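Local structure of septation protein imp2 (Schizosaccharomyces pombe, 5C1F) at residues V150-Y153 / V154-N158. The protein links the cytokinetic machinery to membrane phospholipids through its F-BAR domain and is required for normal septation, taking part in disassembly of the medial ring. Sequence-based numbering, arbitrary orientation.
Sequences VNYY and VSQQN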
loop_
_atom_site.group_PDB
_atom_site.type_symbol
_atom_site.label_atom_id
_atom_site.label_comp_id
_atom_site.label_asym_id
_atom_site.label_seq_id
_atom_site.Cartn_x
_atom_site.Cartn_y
_atom_site.Cartn_z
ATOM N N VAL A 150 -16.649 50.251 -68.678
ATOM C CA VAL A 150 -16.559 51.616 -69.179
ATOM C C VAL A 150 -15.325 51.759 -70.062
ATOM O O VAL A 150 -15.401 52.282 -71.173
ATOM C CB VAL A 150 -16.493 52.644 -68.034
ATOM C CG1 VAL A 150 -16.133 54.016 -68.574
ATOM C CG2 VAL A 150 -17.813 52.690 -67.280
ATOM N N ASN A 151 -14.194 51.274 -69.556
ATOM C CA ASN A 151 -12.944 51.256 -70.305
ATOM C C ASN A 151 -13.130 50.611 -71.676
ATOM O O ASN A 151 -12.680 51.142 -72.693
ATOM C CB ASN A 151 -11.866 50.515 -69.504
ATOM C CG ASN A 151 -10.522 50.483 -70.212
ATOM O OD1 ASN A 151 -10.269 49.618 -71.053
ATOM N ND2 ASN A 151 -9.648 51.421 -69.863
ATOM N N TYR A 152 -13.817 49.473 -71.689
ATOM C CA TYR A 152 -14.096 48.741 -72.917
ATOM C C TYR A 152 -15.027 49.497 -73.869
ATOM O O TYR A 152 -14.738 49.614 -75.059
ATOM C CB TYR A 152 -14.696 47.373 -72.586
ATOM C CG TYR A 152 -15.371 46.712 -73.765
ATOM C CD1 TYR A 152 -14.625 46.183 -74.810
ATOM C CD2 TYR A 152 -16.754 46.619 -73.835
ATOM C CE1 TYR A 152 -15.236 45.583 -75.889
ATOM C CE2 TYR A 152 -17.374 46.021 -74.907
ATOM C CZ TYR A 152 -16.612 45.503 -75.934
ATOM O OH TYR A 152 -17.230 44.904 -77.008
ATOM N N TYR A 153 -16.142 50.003 -73.346
ATOM C CA TYR A 153 -17.129 50.701 -74.170
ATOM C C TYR A 153 -16.556 51.956 -74.816
ATOM O O TYR A 153 -16.965 52.342 -75.911
ATOM C CB TYR A 153 -18.359 51.072 -73.342
ATOM C CG TYR A 153 -19.225 49.896 -72.965
ATOM C CD1 TYR A 153 -19.482 48.877 -73.872
ATOM C CD2 TYR A 153 -19.780 49.802 -71.698
ATOM C CE1 TYR A 153 -20.275 47.797 -73.527
ATOM C CE2 TYR A 153 -20.571 48.729 -71.343
ATOM C CZ TYR A 153 -20.816 47.729 -72.258
ATOM O OH TYR A 153 -21.606 46.661 -71.899
ATOM N N VAL A 154 -15.616 52.595 -74.131
ATOM C CA VAL A 154 -14.952 53.769 -74.682
ATOM C C VAL A 154 -14.012 53.352 -75.811
ATOM O O VAL A 154 -13.937 54.018 -76.844
ATOM C CB VAL A 154 -14.172 54.544 -73.596
ATOM C CG1 VAL A 154 -13.301 55.623 -74.225
ATOM C CG2 VAL A 154 -15.138 55.156 -72.593
ATOM N N SER A 155 -13.318 52.232 -75.624
ATOM C CA SER A 155 -12.388 51.734 -76.636
ATOM C C SER A 155 -13.113 51.296 -77.905
ATOM O O SER A 155 -12.532 51.286 -78.989
ATOM C CB SER A 155 -11.556 50.575 -76.082
ATOM O OG SER A 155 -12.374 49.485 -75.699
ATOM N N GLN A 156 -14.386 50.938 -77.765
ATOM C CA GLN A 156 -15.193 50.516 -78.905
ATOM C C GLN A 156 -15.605 51.692 -79.781
ATOM O O GLN A 156 -15.941 51.512 -80.949
ATOM C CB GLN A 156 -16.442 49.768 -78.432
ATOM C CG GLN A 156 -16.191 48.327 -78.028
ATOM C CD GLN A 156 -15.736 47.472 -79.192
ATOM O OE1 GLN A 156 -14.537 47.298 -79.417
ATOM N NE2 GLN A 156 -16.692 46.934 -79.942
ATOM N N GLN A 157 -15.576 52.895 -79.215
ATOM C CA GLN A 157 -16.028 54.083 -79.930
ATOM C C GLN A 157 -15.133 54.427 -81.118
ATOM O O GLN A 157 -15.553 55.124 -82.041
ATOM C CB GLN A 157 -16.102 55.277 -78.980
ATOM C CG GLN A 157 -17.165 55.151 -77.908
ATOM C CD GLN A 157 -17.120 56.292 -76.917
ATOM O OE1 GLN A 157 -16.053 56.650 -76.418
ATOM N NE2 GLN A 157 -18.277 56.875 -76.628
ATOM N N ASN A 158 -13.902 53.930 -81.092
ATOM C CA ASN A 158 -12.926 54.248 -82.125
ATOM C C ASN A 158 -13.172 53.499 -83.432
ATOM O O ASN A 158 -12.847 53.998 -84.510
ATOM C CB ASN A 158 -11.514 53.954 -81.616
ATOM C CG ASN A 158 -11.166 54.751 -80.371
ATOM O OD1 ASN A 158 -11.632 55.877 -80.190
ATOM N ND2 ASN A 158 -10.342 54.171 -79.505
#
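V150 and V154 are joined by a regular i to i+4 backbone bond, V154 N to V150 O at 3.0 Å, and S155 N reaches N151 O in the same way at 3.2 Å. At the next residue the pattern slackens: the bond from Q156 N to Y152 O is weak, bent to 135° at the hydrogen, and Q157 N turns to V154 O, three residues back. Y152 O also accepts a hydrogen bond from S155 OG, at 2.5 Å so short that its exact length is doubtful; OG lies between its own backbone N and carbonyl carbon. On the same flank Q156 sets its CG over one face of the Y152 ring. Q156 CG makes a CH-pi contact 3.9 Å from the centroid of the Y152 ring, displaced toward the rim near CZ, and a bend at chi2 (-64°) carries the amide out past the rim on the OH side, its plane 8° from that of the ring. With an alanine here, the ring would probably lose the CG methylene over its face and the amide beside its OH end, and the phenol could turn more freely. Elsewhere around the helix, Y153 O accepts a hydrogen bond from N168 ND2 and Q157 NE2 bonds to N169 OD1, tying this end to helix 162-252. Such weakening i to i+4 bonding marks the C-terminal end of helix 69-155, at the far tip of the elongated F-BAR bundle, before helix 162-252.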